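Local coordinates for uncharacterized protein (Arthrobacter sp., PDB 3KOP) that is of unknown function but adopts a cyclophilin-like fold and occurs in the crystal as an assembly of six subunits, at residues Leu138-Asn141 and Gly145-Pro148; Val61-Tyr66 and Val131-Asn136; Trp52-Gln57 and Pro76-Lys81; Asn69-Leu74 and Ala164-Ile169. All blocks are in the same frame, centred on the assembly; numbering follows the deposited sequence.

From the N terminus, residues 52-57, at the end of helix 45-54, open interaction 3, and 61-66 and 69-74 open interactions 2 and 4 before 76-81 closes interaction 3. Interaction 2 then closes at 131-136, so it crosses interaction 3. Interaction 1 follows as a hairpin of its own, 138-141 with 145-148, in series with both and nested inside the long loop that 164-169 closes in interaction 4; interaction 4 itself crosses interactions 2 and 3. Interaction 3 joins a helix end to a loop, interaction 2 joins the ends of two strands, interaction 4 lays helix 159-172 on the sheet, and interaction 1 forms a hairpin that packs against neighbouring subunits.

Interaction 1 of 4, residues Leu138-Asn141 and Gly145-Pro148; sequences LLLN and GWVP
A beta hairpin brings Leu140 and Asn141 of the short strand 140-141 against Trp146 and Gly145, which begin strand 145-157. Asn141 and Gly145 form an antiparallel hydrogen-bonded pair: Asn141 N gives its hydrogen to Gly145 O at 2.9 Å, and the return bond from Gly145 N to Asn141 O is also 2.9 Å but more bent, 140° at the hydrogen. Beyond the non-hydrogen-bonded pair Leu140-Trp146 the ladder goes on with a nearly straight bond, Val147 N to Leu139 O at 2.8 Å, its donor well above the carbonyl plane. Glycine suits position 145, since at its phi of 99° and psi of -132° a CB would collide with the preceding carbonyl oxygen. Leu140 CD1 packs tightly on the Gly145 backbone, 3.2 Å from Gly145 C. Its other branch lies over the indole: with CG anti to the backbone N, Leu140 places CD2 4.0 Å from the centroid of the six-membered ring of Trp146, a CH-pi contact over the face. Leu139 O and Leu138 CD2 meet the rim of the same ring. Trp146 also meets Trp146 of two neighbouring subunits. Asn141 OD1 accepts from the backbone N of both Asp143 and Thr144, tying down the three-residue turn, and the whole is a compact two-stranded antiparallel hairpin built into a subunit interface.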
# COMPACT_ATOMS: atom_id res chain seq x y z
N LEU F 138 1.78 0.13 10.75
CA LEU F 138 1.26 -0.67 9.64
C LEU F 138 1.78 -2.09 9.72
O LEU F 138 3.00 -2.33 9.88
CB LEU F 138 1.66 -0.02 8.31
CG LEU F 138 1.04 1.32 7.96
CD1 LEU F 138 1.86 1.96 6.80
CD2 LEU F 138 -0.43 1.09 7.52
N LEU F 139 0.84 -3.03 9.64
CA LEU F 139 1.15 -4.45 9.67
C LEU F 139 1.44 -4.92 8.25
O LEU F 139 0.63 -5.58 7.55
CB LEU F 139 0.05 -5.25 10.36
CG LEU F 139 0.20 -5.31 11.90
CD1 LEU F 139 -1.04 -5.87 12.55
CD2 LEU F 139 1.44 -6.17 12.30
N LEU F 140 2.65 -4.57 7.83
CA LEU F 140 3.09 -4.74 6.44
C LEU F 140 4.60 -4.90 6.46
O LEU F 140 5.29 -4.13 7.11
CB LEU F 140 2.70 -3.48 5.66
CG LEU F 140 3.18 -3.24 4.25
CD1 LEU F 140 2.87 -4.36 3.36
CD2 LEU F 140 2.53 -1.96 3.71
N ASN F 141 5.09 -5.92 5.76
CA ASN F 141 6.52 -6.21 5.70
C ASN F 141 6.96 -6.63 4.30
O ASN F 141 6.16 -6.92 3.41
CB ASN F 141 6.94 -7.24 6.75
CG ASN F 141 6.42 -8.67 6.47
OD1 ASN F 141 6.53 -9.19 5.35
ND2 ASN F 141 5.93 -9.32 7.51
N GLY F 145 4.13 -8.76 2.45
CA GLY F 145 3.12 -7.70 2.27
C GLY F 145 2.35 -7.53 3.56
O GLY F 145 2.95 -7.47 4.62
N TRP F 146 1.02 -7.48 3.47
CA TRP F 146 0.17 -7.28 4.62
C TRP F 146 0.14 -8.52 5.52
O TRP F 146 0.09 -9.65 5.02
CB TRP F 146 -1.26 -6.92 4.18
CG TRP F 146 -1.37 -5.62 3.44
CD1 TRP F 146 -1.62 -5.46 2.09
CD2 TRP F 146 -1.30 -4.29 3.98
NE1 TRP F 146 -1.68 -4.13 1.77
CE2 TRP F 146 -1.45 -3.39 2.90
CE3 TRP F 146 -1.07 -3.78 5.26
CZ2 TRP F 146 -1.47 -2.00 3.08
CZ3 TRP F 146 -1.09 -2.39 5.44
CH2 TRP F 146 -1.28 -1.52 4.35
N VAL F 147 0.23 -8.30 6.83
CA VAL F 147 0.21 -9.34 7.84
C VAL F 147 -0.89 -9.02 8.87
O VAL F 147 -0.61 -8.51 9.95
CB VAL F 147 1.56 -9.38 8.59
CG1 VAL F 147 1.62 -10.58 9.55
CG2 VAL F 147 2.74 -9.39 7.58
N PRO F 148 -2.16 -9.29 8.54
CA PRO F 148 -3.20 -8.93 9.49
C PRO F 148 -3.11 -9.68 10.82
O PRO F 148 -2.74 -10.86 10.85
CB PRO F 148 -4.50 -9.27 8.75
CG PRO F 148 -4.12 -9.58 7.30
CD PRO F 148 -2.67 -9.95 7.32

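Interaction 2 of 4, residues Val61-Tyr66 and Val131-Asn136; sequences VFHGKY and VFYGRN
Tyr133 meets His63 just after strand 125-132 has ended. Val131 and Phe132 are the last residues of that strand, and Val131 still shares a backbone hydrogen bond with Ile71. Tyr133 follows the strand's last residue and keeps a backbone hydrogen bond with Asn69; a chi1 of 65° sets the phenol between the backbone N and the carbonyl carbon, sending its hydroxyl toward strand 57-63. There Tyr133 OH and His63 NE2 are hydrogen-bonded at a short 2.6 Å, each lying in the plane of the other's ring, while the rings stand at 78° and approach edge against edge, with no stacking. The imidazole cannot swivel easily, because His63 ND1 donates to Gly64 O at 2.8 Å in the carbonyl plane, on a lone pair. Histidine suits this place in having two ring nitrogens that serve two partners on different sides; a leucine here would probably leave Tyr133 OH without this mate and Gly64 O without its side-chain donor. The hydroxyl has a further partner in Lys65 of a neighbouring subunit. After Gly134, Arg135 NE donates to Asn136 OD1 at 2.9 Å, and the guanidinium group goes on to a salt bridge with Asp96 of another subunit. Asn136 takes the left-handed helical backbone conformation, which asparagine tolerates well. The His63-Tyr133 pair is buried beside strand 70-76, with Ile71 against the imidazole, and beneath helix 159-172, whose Ala163 and Cys166 pack on the phenol and whose Trp170 meets the imidazole ring.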
# COMPACT_ATOMS: atom_id res chain seq x y z
N VAL F 61 10.60 -11.47 25.12
CA VAL F 61 9.95 -10.35 24.44
C VAL F 61 10.81 -9.86 23.26
O VAL F 61 12.06 -9.95 23.27
CB VAL F 61 9.67 -9.17 25.42
CG1 VAL F 61 10.95 -8.37 25.72
CG2 VAL F 61 8.55 -8.23 24.84
N PHE F 62 10.15 -9.33 22.25
CA PHE F 62 10.83 -8.69 21.14
C PHE F 62 10.15 -7.36 20.86
O PHE F 62 8.96 -7.24 21.01
CB PHE F 62 10.76 -9.55 19.89
CG PHE F 62 11.35 -10.92 20.06
CD1 PHE F 62 12.69 -11.14 19.89
CD2 PHE F 62 10.54 -12.01 20.29
CE1 PHE F 62 13.23 -12.39 20.02
CE2 PHE F 62 11.07 -13.28 20.43
CZ PHE F 62 12.42 -13.46 20.29
N HIS F 63 10.93 -6.36 20.48
CA HIS F 63 10.36 -5.14 19.93
C HIS F 63 10.19 -5.28 18.42
O HIS F 63 11.09 -5.75 17.73
CB HIS F 63 11.22 -3.94 20.19
CG HIS F 63 10.48 -2.66 20.04
ND1 HIS F 63 10.07 -2.20 18.81
CD2 HIS F 63 10.02 -1.78 20.95
CE1 HIS F 63 9.40 -1.07 18.97
NE2 HIS F 63 9.37 -0.78 20.26
N GLY F 64 9.08 -4.80 17.87
CA GLY F 64 8.88 -4.92 16.42
C GLY F 64 9.89 -4.11 15.64
O GLY F 64 10.40 -3.06 16.12
N LYS F 65 10.24 -4.62 14.44
CA LYS F 65 11.12 -3.88 13.53
C LYS F 65 10.35 -3.30 12.33
O LYS F 65 10.87 -2.42 11.65
CB LYS F 65 12.22 -4.77 12.96
CG LYS F 65 13.27 -5.31 13.93
CD LYS F 65 14.28 -6.10 13.08
CE LYS F 65 15.26 -6.93 13.85
NZ LYS F 65 16.45 -7.40 12.96
N TYR F 66 9.17 -3.81 12.03
CA TYR F 66 8.37 -3.20 10.95
C TYR F 66 7.04 -2.63 11.37
O TYR F 66 6.60 -1.64 10.79
CB TYR F 66 8.22 -4.13 9.75
CG TYR F 66 7.47 -5.40 10.02
CD1 TYR F 66 6.10 -5.42 9.98
CD2 TYR F 66 8.13 -6.59 10.28
CE1 TYR F 66 5.40 -6.55 10.19
CE2 TYR F 66 7.42 -7.76 10.54
CZ TYR F 66 6.06 -7.72 10.48
OH TYR F 66 5.30 -8.83 10.71
N VAL F 131 1.46 -6.59 21.56
CA VAL F 131 0.91 -5.44 22.22
C VAL F 131 1.34 -4.20 21.43
O VAL F 131 2.52 -4.00 21.18
CB VAL F 131 1.44 -5.33 23.66
CG1 VAL F 131 1.09 -3.97 24.30
CG2 VAL F 131 0.87 -6.46 24.50
N PHE F 132 0.36 -3.39 21.04
CA PHE F 132 0.64 -2.12 20.42
C PHE F 132 0.51 -0.98 21.41
O PHE F 132 -0.52 -0.82 22.07
CB PHE F 132 -0.24 -1.97 19.18
CG PHE F 132 0.19 -2.85 18.11
CD1 PHE F 132 1.17 -2.43 17.21
CD2 PHE F 132 -0.31 -4.12 18.01
CE1 PHE F 132 1.58 -3.27 16.19
CE2 PHE F 132 0.13 -4.98 17.03
CZ PHE F 132 1.06 -4.55 16.11
N TYR F 133 1.60 -0.24 21.58
CA TYR F 133 1.69 0.76 22.65
C TYR F 133 1.65 2.18 22.14
O TYR F 133 1.60 3.09 22.93
CB TYR F 133 2.94 0.55 23.50
CG TYR F 133 4.26 0.75 22.81
CD1 TYR F 133 4.89 1.99 22.81
CD2 TYR F 133 4.91 -0.33 22.18
CE1 TYR F 133 6.13 2.18 22.17
CE2 TYR F 133 6.15 -0.15 21.56
CZ TYR F 133 6.75 1.11 21.56
OH TYR F 133 7.96 1.28 20.96
N GLY F 134 1.66 2.37 20.83
CA GLY F 134 1.59 3.71 20.20
C GLY F 134 0.79 3.61 18.91
O GLY F 134 0.24 2.53 18.59
N ARG F 135 0.74 4.69 18.15
CA ARG F 135 -0.11 4.79 16.97
C ARG F 135 0.72 4.84 15.67
O ARG F 135 1.95 4.76 15.70
CB ARG F 135 -1.04 6.03 17.02
CG ARG F 135 -0.31 7.39 17.07
CD ARG F 135 -1.32 8.55 16.96
NE ARG F 135 -1.99 8.50 15.67
CZ ARG F 135 -3.22 8.94 15.44
NH1 ARG F 135 -3.95 9.49 16.43
NH2 ARG F 135 -3.76 8.80 14.21
N ASN F 136 0.00 4.94 14.55
CA ASN F 136 0.58 5.11 13.22
C ASN F 136 1.46 3.90 12.87
O ASN F 136 2.60 4.04 12.48
CB ASN F 136 1.34 6.45 13.12
CG ASN F 136 0.41 7.65 13.13
OD1 ASN F 136 -0.83 7.48 13.23
ND2 ASN F 136 0.99 8.86 13.03

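Interaction 3 of 4, residues Trp52-Gln57 and Pro76-Lys81; sequences WDALPQ and PAFAPK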
# COMPACT_ATOMS: atom_id res chain seq x y z
N TRP F 52 -7.37 -17.40 26.35
CA TRP F 52 -7.78 -17.62 27.75
C TRP F 52 -7.49 -19.06 28.19
O TRP F 52 -6.89 -19.30 29.24
CB TRP F 52 -9.26 -17.33 27.95
CG TRP F 52 -9.70 -17.55 29.40
CD1 TRP F 52 -10.16 -18.72 29.97
CD2 TRP F 52 -9.65 -16.59 30.47
NE1 TRP F 52 -10.40 -18.53 31.31
CE2 TRP F 52 -10.11 -17.24 31.64
CE3 TRP F 52 -9.29 -15.23 30.54
CZ2 TRP F 52 -10.22 -16.56 32.87
CZ3 TRP F 52 -9.37 -14.58 31.76
CH2 TRP F 52 -9.85 -15.24 32.91
N ASP F 53 -7.97 -20.00 27.39
CA ASP F 53 -7.86 -21.43 27.71
C ASP F 53 -6.41 -21.86 27.97
O ASP F 53 -6.16 -22.73 28.79
CB ASP F 53 -8.47 -22.30 26.60
CG ASP F 53 -10.00 -22.24 26.56
OD1 ASP F 53 -10.60 -21.53 27.38
OD2 ASP F 53 -10.59 -22.90 25.68
N ALA F 54 -5.47 -21.22 27.28
CA ALA F 54 -4.05 -21.63 27.31
C ALA F 54 -3.18 -20.83 28.25
O ALA F 54 -2.00 -21.15 28.40
CB ALA F 54 -3.47 -21.60 25.89
N LEU F 55 -3.73 -19.82 28.92
CA LEU F 55 -2.92 -19.00 29.80
C LEU F 55 -2.50 -19.78 31.05
O LEU F 55 -3.25 -20.65 31.53
CB LEU F 55 -3.65 -17.73 30.20
CG LEU F 55 -4.01 -16.78 29.05
CD1 LEU F 55 -4.81 -15.58 29.62
CD2 LEU F 55 -2.79 -16.32 28.24
N PRO F 56 -1.33 -19.45 31.59
CA PRO F 56 -0.48 -18.34 31.10
C PRO F 56 0.37 -18.69 29.88
O PRO F 56 0.63 -19.86 29.63
CB PRO F 56 0.42 -18.07 32.30
CG PRO F 56 0.55 -19.38 32.97
CD PRO F 56 -0.78 -20.04 32.82
N GLN F 57 0.79 -17.66 29.14
CA GLN F 57 1.76 -17.79 28.06
C GLN F 57 2.85 -16.75 28.26
O GLN F 57 2.58 -15.53 28.47
CB GLN F 57 1.11 -17.62 26.69
CG GLN F 57 0.13 -18.72 26.34
CD GLN F 57 0.83 -20.05 26.06
OE1 GLN F 57 1.83 -20.08 25.37
NE2 GLN F 57 0.25 -21.14 26.55
N PRO F 76 4.86 -21.68 20.95
CA PRO F 76 4.27 -22.75 20.16
C PRO F 76 2.74 -22.66 20.17
O PRO F 76 2.15 -22.21 21.17
CB PRO F 76 4.73 -24.03 20.90
CG PRO F 76 5.83 -23.60 21.80
CD PRO F 76 5.62 -22.18 22.11
N ALA F 77 2.11 -23.08 19.08
CA ALA F 77 0.65 -23.14 19.02
C ALA F 77 0.09 -23.91 20.23
O ALA F 77 0.69 -24.90 20.69
CB ALA F 77 0.19 -23.77 17.74
N PHE F 78 -1.03 -23.43 20.76
CA PHE F 78 -1.60 -24.01 21.99
C PHE F 78 -3.06 -24.39 21.82
O PHE F 78 -3.55 -25.17 22.58
CB PHE F 78 -1.44 -23.02 23.17
CG PHE F 78 -1.75 -21.55 22.80
CD1 PHE F 78 -3.06 -21.13 22.62
CD2 PHE F 78 -0.72 -20.65 22.58
CE1 PHE F 78 -3.35 -19.80 22.29
CE2 PHE F 78 -1.00 -19.30 22.24
CZ PHE F 78 -2.30 -18.89 22.09
N ALA F 79 -3.75 -23.85 20.82
CA ALA F 79 -5.18 -24.11 20.65
C ALA F 79 -5.36 -25.42 19.89
O ALA F 79 -4.59 -25.72 19.01
CB ALA F 79 -5.85 -22.99 19.87
N PRO F 80 -6.44 -26.15 20.17
CA PRO F 80 -6.64 -27.38 19.40
C PRO F 80 -6.80 -27.08 17.91
O PRO F 80 -6.35 -27.83 17.09
CB PRO F 80 -7.91 -27.98 19.99
CG PRO F 80 -8.03 -27.38 21.36
CD PRO F 80 -7.42 -26.00 21.26
N LYS F 81 -7.44 -25.97 17.58
CA LYS F 81 -7.36 -25.44 16.23
C LYS F 81 -7.26 -23.93 16.22
O LYS F 81 -7.85 -23.23 17.05
CB LYS F 81 -8.52 -25.91 15.34
CG LYS F 81 -9.90 -25.46 15.73
CD LYS F 81 -10.93 -25.78 14.63
CE LYS F 81 -10.53 -25.14 13.28
NZ LYS F 81 -11.69 -24.94 12.33
O HOH W 1 2.47 -22.27 23.78
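Phe78 is turned toward Ala54 by a chi1 of 42°, which holds its ring between the backbone N and the carbonyl carbon, while Gln57 folds back at chi2 (-70°) to lay its amide near the same ring. The contact belongs to the surface of the cyclophilin-like fold, where the end of helix 45-54 and the start of strand 57-63 face the loop that follows strand 70-76. Ala54 CB presses obliquely on the ring, 3.3 Å from Phe78 CD1, so close that little more than a methyl group would fit there. Beside it the Gln57 amide, its plane 36° from that of the ring, passes Phe78 CD2 with its OE1 at 3.8 Å. Glutamine suits the site because its amide both donates and accepts. Gln57 NE2 bonds Ala54 O at 2.9 Å, almost straight although it sits above the carbonyl plane, so a carbonyl near the helix end is satisfied across the cis peptide bond preceding Pro56. Phe78 also packs on Val127 of strand 125-132. The other end of the amide reaches the loop through a water near the plane of the Phe78 ring: it donates to Gln57 OE1 at 2.8 Å and to Pro76 O at 2.6 Å.

Interaction 4 of 4, residues Asn69-Leu74 and Ala164-Ile169; sequences NEIYNL and AACQDI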
# COMPACT_ATOMS: atom_id res chain seq x y z
N ASN F 69 5.13 0.58 16.75
CA ASN F 69 4.97 0.66 18.20
C ASN F 69 4.41 -0.63 18.77
O ASN F 69 3.28 -0.70 19.29
CB ASN F 69 4.16 1.88 18.57
CG ASN F 69 4.85 3.16 18.14
OD1 ASN F 69 5.95 3.43 18.60
ND2 ASN F 69 4.24 3.90 17.23
N GLU F 70 5.25 -1.64 18.67
CA GLU F 70 4.89 -3.02 18.98
C GLU F 70 5.94 -3.74 19.84
O GLU F 70 7.16 -3.65 19.57
CB GLU F 70 4.78 -3.79 17.68
CG GLU F 70 4.34 -5.22 17.89
CD GLU F 70 4.65 -6.15 16.73
OE1 GLU F 70 5.58 -5.84 15.94
OE2 GLU F 70 3.96 -7.21 16.67
N ILE F 71 5.47 -4.51 20.83
CA ILE F 71 6.30 -5.57 21.42
C ILE F 71 5.51 -6.87 21.29
O ILE F 71 4.30 -6.85 21.12
CB ILE F 71 6.71 -5.32 22.91
CG1 ILE F 71 5.50 -5.13 23.83
CG2 ILE F 71 7.69 -4.17 22.99
CD1 ILE F 71 5.75 -5.41 25.36
N TYR F 72 6.20 -8.00 21.33
CA TYR F 72 5.52 -9.28 21.16
C TYR F 72 6.36 -10.43 21.71
O TYR F 72 7.55 -10.25 22.02
CB TYR F 72 5.19 -9.51 19.70
CG TYR F 72 6.40 -9.65 18.82
CD1 TYR F 72 7.06 -8.52 18.33
CD2 TYR F 72 6.92 -10.92 18.51
CE1 TYR F 72 8.18 -8.65 17.53
CE2 TYR F 72 8.05 -11.06 17.70
CZ TYR F 72 8.67 -9.91 17.22
OH TYR F 72 9.78 -9.99 16.43
N ASN F 73 5.73 -11.59 21.87
CA ASN F 73 6.45 -12.81 22.13
C ASN F 73 6.01 -13.82 21.08
O ASN F 73 5.08 -13.56 20.30
CB ASN F 73 6.27 -13.29 23.60
CG ASN F 73 4.86 -13.81 23.93
OD1 ASN F 73 4.06 -14.08 23.05
ND2 ASN F 73 4.57 -13.93 25.24
N LEU F 74 6.71 -14.95 21.06
CA LEU F 74 6.43 -16.04 20.14
C LEU F 74 6.36 -17.34 20.95
O LEU F 74 7.29 -17.65 21.68
CB LEU F 74 7.54 -16.15 19.09
CG LEU F 74 7.81 -14.95 18.18
CD1 LEU F 74 9.04 -15.22 17.31
CD2 LEU F 74 6.58 -14.61 17.32
N ALA F 164 5.76 3.34 28.28
CA ALA F 164 7.06 3.80 28.79
C ALA F 164 8.05 2.63 28.93
O ALA F 164 9.24 2.76 28.60
CB ALA F 164 6.91 4.62 30.12
N ALA F 165 7.55 1.46 29.34
CA ALA F 165 8.40 0.25 29.43
C ALA F 165 8.87 -0.23 28.04
O ALA F 165 10.00 -0.69 27.87
CB ALA F 165 7.66 -0.88 30.16
N CYS F 166 7.98 -0.15 27.07
CA CYS F 166 8.27 -0.59 25.70
C CYS F 166 9.31 0.32 25.00
O CYS F 166 10.20 -0.17 24.31
CB CYS F 166 6.98 -0.64 24.88
SG CYS F 166 5.78 -1.89 25.36
N GLN F 167 9.22 1.62 25.25
CA GLN F 167 10.23 2.55 24.76
C GLN F 167 11.60 2.17 25.37
O GLN F 167 12.61 2.21 24.69
CB GLN F 167 9.86 4.01 25.05
CG GLN F 167 8.55 4.53 24.41
CD GLN F 167 8.61 4.80 22.91
OE1 GLN F 167 9.61 4.57 22.25
NE2 GLN F 167 7.50 5.30 22.37
N ASP F 168 11.60 1.77 26.63
CA ASP F 168 12.80 1.35 27.28
C ASP F 168 13.30 -0.00 26.71
O ASP F 168 14.50 -0.24 26.66
CB ASP F 168 12.57 1.26 28.80
CG ASP F 168 13.84 0.94 29.55
OD1 ASP F 168 14.68 1.84 29.65
OD2 ASP F 168 14.03 -0.20 29.99
N ILE F 169 12.41 -0.89 26.26
CA ILE F 169 12.85 -2.07 25.52
C ILE F 169 13.51 -1.64 24.20
O ILE F 169 14.55 -2.18 23.80
CB ILE F 169 11.71 -3.07 25.29
CG1 ILE F 169 11.30 -3.68 26.62
CG2 ILE F 169 12.12 -4.16 24.27
CD1 ILE F 169 9.99 -4.48 26.56
O HOH W 2 5.50 5.57 20.33
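Asn69 OD1, at the edge of the contact with Gln167, accepts a hydrogen bond from Lys65 NZ of a neighbouring subunit and a weak one from a water 2.8 Å away. The same water, weakly again, accepts from Gln167 NE2 at 2.9 Å; since Gln167 has a second conformer, this bridge is tentative. The firmer partners of both amides lie in the neighbouring subunit: Asn69 ND2 donates to Ser111 O there, and Gln167 OE1 receives Lys65 NZ. Amides fit this border because each has a donor and an acceptor, which between them meet the water and the other chain. Farther in, the contact is apolar. Ile71 projects from strand 70-76 toward helix 159-172, and a chi1 of 58° places CG1 between the backbone N and the carbonyl carbon, which carries CD1 to 3.5 Å from Cys166 SG. CG1 lies almost as near the sulfur, and the other branch, Ile71 CG2, reaches 4.3 Å from Ile169 CD1, one helical turn on from Cys166. A branched isoleucine thus serves two helix residues at once, and the small cysteine lets the helix come close. Were Ile71 an alanine, a gap would probably open beside the sulfur of Cys166, where CG1 and CD1 now pack, and Ile169 would lose its contact with strand 70-76. Val61, His63 and Leu28 pack around Ile71 as well. With no direct polar bond between strand and helix, the chemistry implies that close apolar packing seats helix 159-172 on the sheet, while the border amides find their stronger partners in the next subunit.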